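Shikimate kinase (Bacteroides thetaiotaomicron, PDB 3VAA) probably catalyses the ATP-dependent, magnesium-requiring phosphorylation of the 3-hydroxyl group of shikimate, the fifth of seven steps toward chorismate. Local coordinates at residues L56-Y59 / I60-F64; G79-E82 / L83-N86; H65-V68 / G69-F72; I158-L161 / E162-P166. All coordinates share one frame; numbering follows the deposited sequence.

Interaction 1 (L56-Y59 / I60-F64); sequences LDWY and IEERF
Glu-62 crosses the indole of Trp-58 with its aliphatic part laid over one face: CG is 3.7 Å from the centroid of the six-membered ring, a CH-pi contact displaced toward the rim. The carboxylate plane is turned 43° from that of the indole. OE1 of Glu-62 sits on the same side of the plane but outside the ring, 3.3 Å from Trp-58 NE1, at an angle too poor for a hydrogen bond. One residue further along, the arrangement is different. Tyr-59 and Arg-63 run side by side and point the same way, and Arg-63 CG lies over one face of the phenol, 4.2 Å from the Tyr-59 ring centroid, again as a CH-pi contact. With CG of Tyr-59 anti to its nitrogen (chi1 -176°), the ring reaches along the helix flank, and Tyr-59 OH comes to the guanidinium edge, 4.1 Å from Arg-63 NE. The two flat groups stand 79° apart. On the inner side Ile-60 CD1 packs on Leu-56 CG at 4.1 Å and also approaches Asp-57, a probable substrate-binding residue, while Ile-60 CG2 turns to Leu-71 and Leu-83 of helix 68-91. The backbone of helix 56-64 supplies i to i+4 hydrogen bonds throughout, from Ile-60 N to Leu-56 O (2.9 Å) as far as Arg-63 N to Tyr-59 O (3.0 Å). The polar ends of Tyr-59 and Arg-63 both meet Glu-90, through a hydrogen bond and a salt bridge; that carboxylate probably balances the arginine's charge and fixes the rotation of the phenol hydroxyl beside it.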
loop_
_atom_site.group_PDB
_atom_site.type_symbol
_atom_site.label_atom_id
_atom_site.label_comp_id
_atom_site.label_asym_id
_atom_site.label_seq_id
_atom_site.Cartn_x
_atom_site.Cartn_y
_atom_site.Cartn_z
ATOM N N LEU A 56 0.287 3.026 7.507
ATOM C CA LEU A 56 1.065 2.279 8.506
ATOM C C LEU A 56 2.464 2.841 8.740
ATOM O O LEU A 56 2.927 2.876 9.877
ATOM C CB LEU A 56 1.141 0.797 8.136
ATOM C CG LEU A 56 1.799 -0.151 9.158
ATOM C CD1 LEU A 56 1.192 0.013 10.527
ATOM C CD2 LEU A 56 1.676 -1.609 8.656
ATOM N N ASP A 57 3.141 3.277 7.683
ATOM C CA ASP A 57 4.469 3.882 7.857
ATOM C C ASP A 57 4.415 5.113 8.739
ATOM O O ASP A 57 5.326 5.339 9.563
ATOM C CB ASP A 57 5.102 4.225 6.524
ATOM C CG ASP A 57 5.608 3.009 5.777
ATOM O OD1 ASP A 57 5.623 1.890 6.339
ATOM O OD2 ASP A 57 6.034 3.192 4.613
ATOM N N TRP A 58 3.370 5.925 8.567
ATOM C CA TRP A 58 3.195 7.111 9.419
ATOM C C TRP A 58 2.973 6.666 10.858
ATOM O O TRP A 58 3.549 7.236 11.798
ATOM C CB TRP A 58 2.018 7.976 8.927
ATOM C CG TRP A 58 1.599 9.073 9.873
ATOM C CD1 TRP A 58 2.107 10.334 9.940
ATOM C CD2 TRP A 58 0.576 8.997 10.884
ATOM N NE1 TRP A 58 1.475 11.050 10.936
ATOM C CE2 TRP A 58 0.530 10.254 11.527
ATOM C CE3 TRP A 58 -0.301 7.986 11.307
ATOM C CZ2 TRP A 58 -0.363 10.534 12.570
ATOM C CZ3 TRP A 58 -1.185 8.258 12.350
ATOM C CH2 TRP A 58 -1.208 9.530 12.969
ATOM N N TYR A 59 2.142 5.634 11.030
ATOM C CA TYR A 59 1.834 5.127 12.372
ATOM C C TYR A 59 3.111 4.644 13.086
ATOM O O TYR A 59 3.348 4.930 14.274
ATOM C CB TYR A 59 0.781 4.027 12.272
ATOM C CG TYR A 59 0.322 3.513 13.596
ATOM C CD1 TYR A 59 -0.695 4.148 14.289
ATOM C CD2 TYR A 59 0.906 2.386 14.176
ATOM C CE1 TYR A 59 -1.114 3.682 15.522
ATOM C CE2 TYR A 59 0.483 1.911 15.391
ATOM C CZ TYR A 59 -0.525 2.573 16.070
ATOM O OH TYR A 59 -0.965 2.118 17.302
ATOM N N ILE A 60 3.939 3.934 12.342
ATOM C CA ILE A 60 5.228 3.439 12.836
ATOM C C ILE A 60 6.108 4.613 13.313
ATOM O O ILE A 60 6.657 4.571 14.410
ATOM C CB ILE A 60 5.952 2.654 11.732
ATOM C CG1 ILE A 60 5.308 1.269 11.541
ATOM C CG2 ILE A 60 7.452 2.525 12.068
ATOM C CD1 ILE A 60 5.746 0.530 10.223
ATOM N N GLU A 61 6.204 5.666 12.503
ATOM C CA GLU A 61 7.034 6.822 12.870
ATOM C C GLU A 61 6.516 7.530 14.109
ATOM O O GLU A 61 7.317 8.022 14.933
ATOM C CB GLU A 61 7.174 7.798 11.695
ATOM C CG GLU A 61 7.801 7.157 10.464
ATOM C CD GLU A 61 8.232 8.155 9.390
ATOM O OE1 GLU A 61 8.024 9.383 9.566
ATOM O OE2 GLU A 61 8.829 7.702 8.384
ATOM N N GLU A 62 5.188 7.614 14.237
ATOM C CA GLU A 62 4.571 8.218 15.434
ATOM C C GLU A 62 4.890 7.420 16.708
ATOM O O GLU A 62 5.131 7.985 17.767
ATOM C CB GLU A 62 3.052 8.296 15.287
ATOM C CG GLU A 62 2.555 9.322 14.307
ATOM C CD GLU A 62 2.784 10.751 14.756
ATOM O OE1 GLU A 62 2.936 11.623 13.879
ATOM O OE2 GLU A 62 2.822 11.015 15.975
ATOM N N ARG A 63 4.871 6.099 16.604
ATOM C CA ARG A 63 5.115 5.247 17.769
ATOM C C ARG A 63 6.557 5.210 18.226
ATOM O O ARG A 63 6.835 5.194 19.430
ATOM C CB ARG A 63 4.617 3.825 17.492
ATOM C CG ARG A 63 3.100 3.735 17.549
ATOM C CD ARG A 63 2.548 3.639 18.960
ATOM N NE ARG A 63 2.547 2.249 19.443
ATOM C CZ ARG A 63 3.495 1.689 20.184
ATOM N NH1 ARG A 63 4.535 2.392 20.615
ATOM N NH2 ARG A 63 3.378 0.418 20.528
ATOM N N PHE A 64 7.489 5.247 17.286
ATOM C CA PHE A 64 8.892 5.124 17.641
ATOM C C PHE A 64 9.658 6.438 17.665
ATOM O O PHE A 64 10.795 6.467 18.120
ATOM C CB PHE A 64 9.556 4.105 16.710
ATOM C CG PHE A 64 9.081 2.700 16.951
ATOM C CD1 PHE A 64 9.740 1.883 17.849
ATOM C CD2 PHE A 64 7.943 2.222 16.327
ATOM C CE1 PHE A 64 9.300 0.605 18.095
ATOM C CE2 PHE A 64 7.498 0.948 16.566
ATOM C CZ PHE A 64 8.173 0.136 17.448
#

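Interaction 2 (G79-E82 / L83-N86); sequences GFRE and LERN
Glu-84 OE1 is gripped twice: Arg-81 NH1 reaches it in a salt bridge of 2.9 Å, and water 1 donates to it from 2.9 Å. The bond from Arg-81 is nearly straight (161° at the hydrogen) and lies in the guanidinium plane, while on the acceptor side it meets the syn side of the carboxylate, 21° out of plane. Water 1 also donates to Arg-81 O, and water 2 joins Arg-81 NH1 to the second oxygen, Glu-84 OE2. The carboxylate is thus tied through both oxygens, directly and through water, to a residue one turn earlier. Reach comes from the chain shapes: Glu-84 is extended, and its chi1 of 177° sends CG away from the main-chain nitrogen, whereas Arg-81 bends beyond CB to run alongside it. Such double restraint should hold the guanidinium of Arg-81, a probable shikimate-binding group, in a set rotation, and Glu-84 would act as its second-shell support. An apolar pair lies beside it. The Phe-80 ring, crossed by Leu-83, has CE1 4.1 Å from Leu-83 CD1. Helical bonds join the segments, among them Glu-84 N to Phe-80 O (2.9 Å). The stretch lies in the long helix 68-91, from its midpoint toward its C-terminal end: Leu-83 turns to Ile-60 and Phe-64 of helix 56-64, and Phe-80 packs on Val-68 of its own helix, whereas Arg-81, Glu-82 and Arg-85 turn to Phe-108 and Tyr-109 in the loop that precedes helix 111-118.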
loop_
_atom_site.group_PDB
_atom_site.type_symbol
_atom_site.label_atom_id
_atom_site.label_comp_id
_atom_site.label_asym_id
_atom_site.label_seq_id
_atom_site.Cartn_x
_atom_site.Cartn_y
_atom_site.Cartn_z
ATOM N N GLY A 79 14.656 -6.646 11.841
ATOM C CA GLY A 79 14.134 -5.891 12.970
ATOM C C GLY A 79 13.040 -4.944 12.534
ATOM O O GLY A 79 12.014 -4.807 13.220
ATOM N N PHE A 80 13.231 -4.271 11.406
ATOM C CA PHE A 80 12.183 -3.389 10.924
ATOM C C PHE A 80 10.914 -4.166 10.580
ATOM O O PHE A 80 9.782 -3.724 10.895
ATOM C CB PHE A 80 12.610 -2.571 9.713
ATOM C CG PHE A 80 11.509 -1.703 9.205
ATOM C CD1 PHE A 80 11.246 -0.492 9.809
ATOM C CD2 PHE A 80 10.696 -2.122 8.175
ATOM C CE1 PHE A 80 10.210 0.305 9.370
ATOM C CE2 PHE A 80 9.653 -1.324 7.724
ATOM C CZ PHE A 80 9.414 -0.110 8.329
ATOM N N ARG A 81 11.068 -5.319 9.929
ATOM C CA ARG A 81 9.883 -6.112 9.571
ATOM C C ARG A 81 9.121 -6.632 10.799
ATOM O O ARG A 81 7.896 -6.750 10.768
ATOM C CB ARG A 81 10.220 -7.244 8.621
ATOM C CG ARG A 81 10.757 -6.761 7.270
ATOM C CD ARG A 81 9.742 -5.901 6.548
ATOM N NE ARG A 81 10.315 -5.356 5.315
ATOM C CZ ARG A 81 9.724 -4.470 4.529
ATOM N NH1 ARG A 81 8.509 -4.006 4.797
ATOM N NH2 ARG A 81 10.346 -4.055 3.431
ATOM N N GLU A 82 9.852 -6.962 11.861
ATOM C CA GLU A 82 9.202 -7.371 13.130
ATOM C C GLU A 82 8.374 -6.203 13.693
ATOM O O GLU A 82 7.228 -6.371 14.083
ATOM C CB GLU A 82 10.252 -7.809 14.137
ATOM C CG GLU A 82 9.719 -8.277 15.480
ATOM C CD GLU A 82 10.874 -8.654 16.398
ATOM O OE1 GLU A 82 11.371 -9.779 16.282
ATOM O OE2 GLU A 82 11.255 -7.833 17.224
ATOM N N LEU A 83 8.942 -5.004 13.713
ATOM C CA LEU A 83 8.201 -3.876 14.259
ATOM C C LEU A 83 7.004 -3.511 13.381
ATOM O O LEU A 83 5.933 -3.157 13.893
ATOM C CB LEU A 83 9.116 -2.678 14.507
ATOM C CG LEU A 83 9.656 -1.742 13.499
ATOM C CD1 LEU A 83 8.607 -0.721 13.047
ATOM C CD2 LEU A 83 10.809 -1.039 14.228
ATOM N N GLU A 84 7.165 -3.630 12.060
ATOM C CA GLU A 84 6.066 -3.372 11.144
ATOM C C GLU A 84 4.904 -4.349 11.392
ATOM O O GLU A 84 3.739 -3.960 11.437
ATOM C CB GLU A 84 6.554 -3.483 9.702
ATOM C CG GLU A 84 5.485 -3.303 8.639
ATOM C CD GLU A 84 6.048 -3.422 7.251
ATOM O OE1 GLU A 84 6.696 -4.469 6.952
ATOM O OE2 GLU A 84 5.853 -2.454 6.456
ATOM N N ARG A 85 5.234 -5.633 11.550
ATOM C CA ARG A 85 4.246 -6.636 11.886
ATOM C C ARG A 85 3.515 -6.278 13.184
ATOM O O ARG A 85 2.303 -6.344 13.274
ATOM C CB ARG A 85 4.957 -7.993 12.023
ATOM C CG ARG A 85 4.092 -9.171 12.427
ATOM C CD ARG A 85 3.934 -9.287 13.942
ATOM N NE ARG A 85 3.210 -10.507 14.319
ATOM C CZ ARG A 85 2.551 -10.675 15.467
ATOM N NH1 ARG A 85 2.504 -9.707 16.380
ATOM N NH2 ARG A 85 1.912 -11.803 15.692
ATOM N N ASN A 86 4.266 -5.902 14.204
ATOM C CA ASN A 86 3.663 -5.540 15.466
ATOM C C ASN A 86 2.738 -4.318 15.347
ATOM O O ASN A 86 1.666 -4.289 15.936
ATOM C CB ASN A 86 4.740 -5.320 16.529
ATOM C CG ASN A 86 5.452 -6.587 16.901
ATOM O OD1 ASN A 86 4.870 -7.685 16.821
ATOM N ND2 ASN A 86 6.694 -6.455 17.404
HETATM O O HOH W 1 6.309 -6.992 8.356
HETATM O O HOH W 2 6.707 -2.174 3.653
#

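Interaction 3 (H65-V68 / G69-F72); sequences HKTV and GELF
The flat carboxylate of Glu-70 is met at OE1 by Thr-67 N, which donates from 2.9 Å to the anti lone pair, the one directed away from the other oxygen, in a nearly straight bond (165° at the hydrogen). Lys-66 CA lies against the same oxygen, 3.4 Å from Glu-70 OE1. The second flat group, the Phe-72 ring, leads away from residues 65-68; only its root meets them, CB lying 3.5 Å from Val-68 O. The exchange between Thr-67 and Glu-70 is reciprocal. Thr-67 OG1 sits between its own nitrogen and carbonyl carbon (chi1 66°), which points it along the helix start, where it accepts from Glu-70 N at 3.1 Å, while the extended glutamate returns to the threonine nitrogen. This is a capping box, with Thr-67 as N-cap of helix 68-91, and it satisfies N-H groups that the first turn of a helix cannot bond within itself. Val-68 N, a third such donor, is taken by Glu-61 OE2 from the preceding helix. Regular helical bonding then begins with Leu-71 N to Thr-67 O (3.0 Å) and Phe-72 N to Val-68 O (3.0 Å). His-65 has positive phi, where the chain leaves helix 56-64 and enters the short link to helix 68-91. Lys-66 crosses Leu-71 at about a right angle, with CD 3.9 Å from Leu-71 CD2, and carries its ammonium onward to a salt bridge with Glu-74. Leu-71 packs on Phe-64 of helix 56-64; Lys-66 O, covered here, finds no polar partner.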
loop_
_atom_site.group_PDB
_atom_site.type_symbol
_atom_site.label_atom_id
_atom_site.label_comp_id
_atom_site.label_asym_id
_atom_site.label_seq_id
_atom_site.Cartn_x
_atom_site.Cartn_y
_atom_site.Cartn_z
ATOM N N HIS A 65 9.009 7.519 17.235
ATOM C CA HIS A 65 9.641 8.846 17.145
ATOM C C HIS A 65 10.953 8.760 16.369
ATOM O O HIS A 65 11.952 9.412 16.693
ATOM C CB HIS A 65 9.823 9.460 18.540
ATOM C CG HIS A 65 8.538 9.606 19.291
ATOM N ND1 HIS A 65 8.131 8.712 20.258
ATOM C CD2 HIS A 65 7.541 10.515 19.175
ATOM C CE1 HIS A 65 6.952 9.082 20.729
ATOM N NE2 HIS A 65 6.571 10.172 20.084
ATOM N N LYS A 66 10.909 7.947 15.319
ATOM C CA LYS A 66 12.006 7.711 14.421
ATOM C C LYS A 66 11.378 7.471 13.074
ATOM O O LYS A 66 10.301 6.894 12.999
ATOM C CB LYS A 66 12.806 6.470 14.819
ATOM C CG LYS A 66 13.722 6.673 16.035
ATOM C CD LYS A 66 14.256 5.353 16.557
ATOM C CE LYS A 66 15.123 5.550 17.804
ATOM N NZ LYS A 66 15.382 4.250 18.488
ATOM N N THR A 67 12.037 7.916 12.013
ATOM C CA THR A 67 11.521 7.673 10.667
ATOM C C THR A 67 11.736 6.215 10.312
ATOM O O THR A 67 12.515 5.521 10.966
ATOM C CB THR A 67 12.223 8.533 9.625
ATOM O OG1 THR A 67 13.604 8.150 9.524
ATOM C CG2 THR A 67 12.120 10.011 9.990
ATOM N N VAL A 68 11.021 5.730 9.288
ATOM C CA VAL A 68 11.213 4.350 8.851
ATOM C C VAL A 68 12.649 4.099 8.374
ATOM O O VAL A 68 13.178 3.016 8.586
ATOM C CB VAL A 68 10.189 3.944 7.759
ATOM C CG1 VAL A 68 8.799 3.853 8.387
ATOM C CG2 VAL A 68 10.200 4.902 6.645
ATOM N N GLY A 69 13.290 5.110 7.766
ATOM C CA GLY A 69 14.664 4.970 7.330
ATOM C C GLY A 69 15.613 4.800 8.506
ATOM O O GLY A 69 16.580 4.023 8.439
ATOM N N GLU A 70 15.369 5.554 9.569
ATOM C CA GLU A 70 16.185 5.456 10.773
ATOM C C GLU A 70 16.035 4.069 11.414
ATOM O O GLU A 70 17.017 3.469 11.864
ATOM C CB GLU A 70 15.765 6.536 11.774
ATOM C CG GLU A 70 16.188 7.945 11.349
ATOM C CD GLU A 70 15.806 9.013 12.361
ATOM O OE1 GLU A 70 14.631 9.076 12.765
ATOM O OE2 GLU A 70 16.684 9.809 12.739
ATOM N N LEU A 71 14.801 3.570 11.451
ATOM C CA LEU A 71 14.522 2.259 12.037
ATOM C C LEU A 71 15.207 1.142 11.263
ATOM O O LEU A 71 15.782 0.212 11.856
ATOM C CB LEU A 71 13.003 2.025 12.114
ATOM C CG LEU A 71 12.267 2.868 13.163
ATOM C CD1 LEU A 71 10.743 2.878 12.907
ATOM C CD2 LEU A 71 12.580 2.395 14.596
ATOM N N PHE A 72 15.175 1.245 9.939
ATOM C CA PHE A 72 15.801 0.256 9.072
ATOM C C PHE A 72 17.325 0.206 9.321
ATOM O O PHE A 72 17.919 -0.875 9.392
ATOM C CB PHE A 72 15.499 0.594 7.612
ATOM C CG PHE A 72 15.406 -0.597 6.718
ATOM C CD1 PHE A 72 14.175 -1.200 6.490
ATOM C CD2 PHE A 72 16.532 -1.102 6.076
ATOM C CE1 PHE A 72 14.059 -2.303 5.659
ATOM C CE2 PHE A 72 16.432 -2.212 5.231
ATOM C CZ PHE A 72 15.190 -2.815 5.024
#

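Interaction 4 (I158-L161 / E162-P166); sequences IQAL and EKRAP
Helix 150-168 carries Arg-164, a probable substrate-binding residue, and the turn before it provides one of the contacts that hold that side chain. Ala-160 O accepts from two groups of the same arginine: the main-chain Arg-164 N at 3.0 Å and the side-chain NH1, also 3.0 Å from that oxygen. The N-H of NH1 points at the oxygen with 153° at the hydrogen, and the oxygen lies at the guanidinium edge, near its plane. At the acceptor NH1 comes in well off the C=O direction, the C=O to NH1 angle being only 110°, and tilted from the carbonyl plane. CG stands anti to the carbonyl carbon (chi1 -67°), and the chain is extended as far as NE, which brings the guanidinium back beside the preceding turn, with NH1 3.6 Å from Ala-160 CB. Lys-163 curls back too, but its NZ reaches Gln-159 O only weakly at 3.4 Å. Glu-162 CG lies close to Ile-158 O, 3.3 Å away. The backbone bond from Ala-165 N to Leu-161 O is short, 2.7 Å, just before Pro-166, whose nitrogen has no hydrogen to give and where the helix kinks. Tyr-33, in the loop after strand 27-31, touches Ala-160, Leu-161 and Arg-164; Leu-161 also packs on Leu-131 of helix 128-137, and the arginine on Cys-107 in the loop after strand 97-100.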
loop_
_atom_site.group_PDB
_atom_site.type_symbol
_atom_site.label_atom_id
_atom_site.label_comp_id
_atom_site.label_asym_id
_atom_site.label_seq_id
_atom_site.Cartn_x
_atom_site.Cartn_y
_atom_site.Cartn_z
ATOM N N ILE A 158 9.267 -4.456 -12.855
ATOM C CA ILE A 158 8.727 -5.766 -13.223
ATOM C C ILE A 158 9.252 -6.856 -12.310
ATOM O O ILE A 158 8.477 -7.695 -11.845
ATOM C CB ILE A 158 8.998 -6.113 -14.716
ATOM C CG1 ILE A 158 8.155 -5.206 -15.620
ATOM C CG2 ILE A 158 8.676 -7.581 -15.002
ATOM C CD1 ILE A 158 8.493 -5.305 -17.123
ATOM N N GLN A 159 10.548 -6.842 -12.023
ATOM C CA GLN A 159 11.134 -7.861 -11.142
ATOM C C GLN A 159 10.658 -7.714 -9.705
ATOM O O GLN A 159 10.450 -8.715 -9.010
ATOM C CB GLN A 159 12.662 -7.805 -11.208
ATOM C CG GLN A 159 13.188 -8.242 -12.582
ATOM C CD GLN A 159 14.625 -7.801 -12.866
ATOM O OE1 GLN A 159 15.357 -7.369 -11.970
ATOM N NE2 GLN A 159 15.022 -7.901 -14.129
ATOM N N ALA A 160 10.513 -6.472 -9.243
ATOM C CA ALA A 160 10.026 -6.239 -7.896
ATOM C C ALA A 160 8.606 -6.808 -7.750
ATOM O O ALA A 160 8.286 -7.441 -6.738
ATOM C CB ALA A 160 10.056 -4.727 -7.554
ATOM N N LEU A 161 7.762 -6.599 -8.762
ATOM C CA LEU A 161 6.401 -7.113 -8.740
ATOM C C LEU A 161 6.428 -8.645 -8.781
ATOM O O LEU A 161 5.590 -9.297 -8.171
ATOM C CB LEU A 161 5.550 -6.576 -9.898
ATOM C CG LEU A 161 5.220 -5.092 -9.943
ATOM C CD1 LEU A 161 4.431 -4.756 -11.225
ATOM C CD2 LEU A 161 4.440 -4.662 -8.702
ATOM N N GLU A 162 7.374 -9.223 -9.515
ATOM C CA GLU A 162 7.485 -10.702 -9.558
ATOM C C GLU A 162 7.728 -11.267 -8.160
ATOM O O GLU A 162 7.180 -12.320 -7.802
ATOM C CB GLU A 162 8.602 -11.155 -10.496
ATOM C CG GLU A 162 8.290 -10.956 -11.984
ATOM C CD GLU A 162 9.483 -11.215 -12.902
ATOM O OE1 GLU A 162 10.601 -11.495 -12.397
ATOM O OE2 GLU A 162 9.293 -11.123 -14.135
ATOM N N LYS A 163 8.567 -10.598 -7.369
ATOM C CA LYS A 163 8.865 -11.090 -6.015
ATOM C C LYS A 163 7.663 -10.888 -5.092
ATOM O O LYS A 163 7.367 -11.736 -4.220
ATOM C CB LYS A 163 10.092 -10.388 -5.412
ATOM C CG LYS A 163 11.355 -10.435 -6.278
ATOM C CD LYS A 163 12.585 -9.823 -5.571
ATOM C CE LYS A 163 13.679 -9.302 -6.560
ATOM N NZ LYS A 163 13.306 -8.043 -7.326
ATOM N N ARG A 164 6.973 -9.759 -5.272
ATOM C CA ARG A 164 5.831 -9.416 -4.413
ATOM C C ARG A 164 4.486 -10.024 -4.798
ATOM O O ARG A 164 3.660 -10.276 -3.940
ATOM C CB ARG A 164 5.704 -7.910 -4.321
ATOM C CG ARG A 164 6.843 -7.291 -3.592
ATOM C CD ARG A 164 7.049 -5.860 -3.979
ATOM N NE ARG A 164 8.151 -5.280 -3.216
ATOM C CZ ARG A 164 9.435 -5.553 -3.426
ATOM N NH1 ARG A 164 9.803 -6.414 -4.367
ATOM N NH2 ARG A 164 10.362 -4.987 -2.665
ATOM N N ALA A 165 4.274 -10.281 -6.083
ATOM C CA ALA A 165 2.997 -10.844 -6.571
ATOM C C ALA A 165 2.424 -12.072 -5.842
ATOM O O ALA A 165 1.224 -12.122 -5.634
ATOM C CB ALA A 165 3.087 -11.126 -8.084
ATOM N N PRO A 166 3.253 -13.073 -5.471
ATOM C CA PRO A 166 2.681 -14.216 -4.754
ATOM C C PRO A 166 1.987 -13.831 -3.441
ATOM O O PRO A 166 1.178 -14.594 -2.917
ATOM C CB PRO A 166 3.893 -15.100 -4.476
ATOM C CG PRO A 166 4.861 -14.763 -5.554
ATOM C CD PRO A 166 4.653 -13.318 -5.867
#

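In the fold
Interactions 1, 2 and 3 form one region, where helix 56-64 leads through a short loop to helix 68-91: Ile-60 CG2 lies 3.4 Å from Leu-71 CD1 and 3.6 Å from Leu-83 CD1. Interactions 1 and 2 are partly buried, whereas 3 and 4 are surface contacts. Chemistry follows placing: CH-pi cover on the outer flank of 56-64, a direct salt bridge flanked by two waters beside the probable shikimate site at 79-86, backbone-directed capping at 65-72, and a side-chain bond to a main-chain carbonyl at 158-166. Interaction 4 stands apart, its centre about 25 Å from that of interaction 1, yet its Arg-164 comes within about 6 Å of Arg-81 between side chains, consistent with a shared pocket.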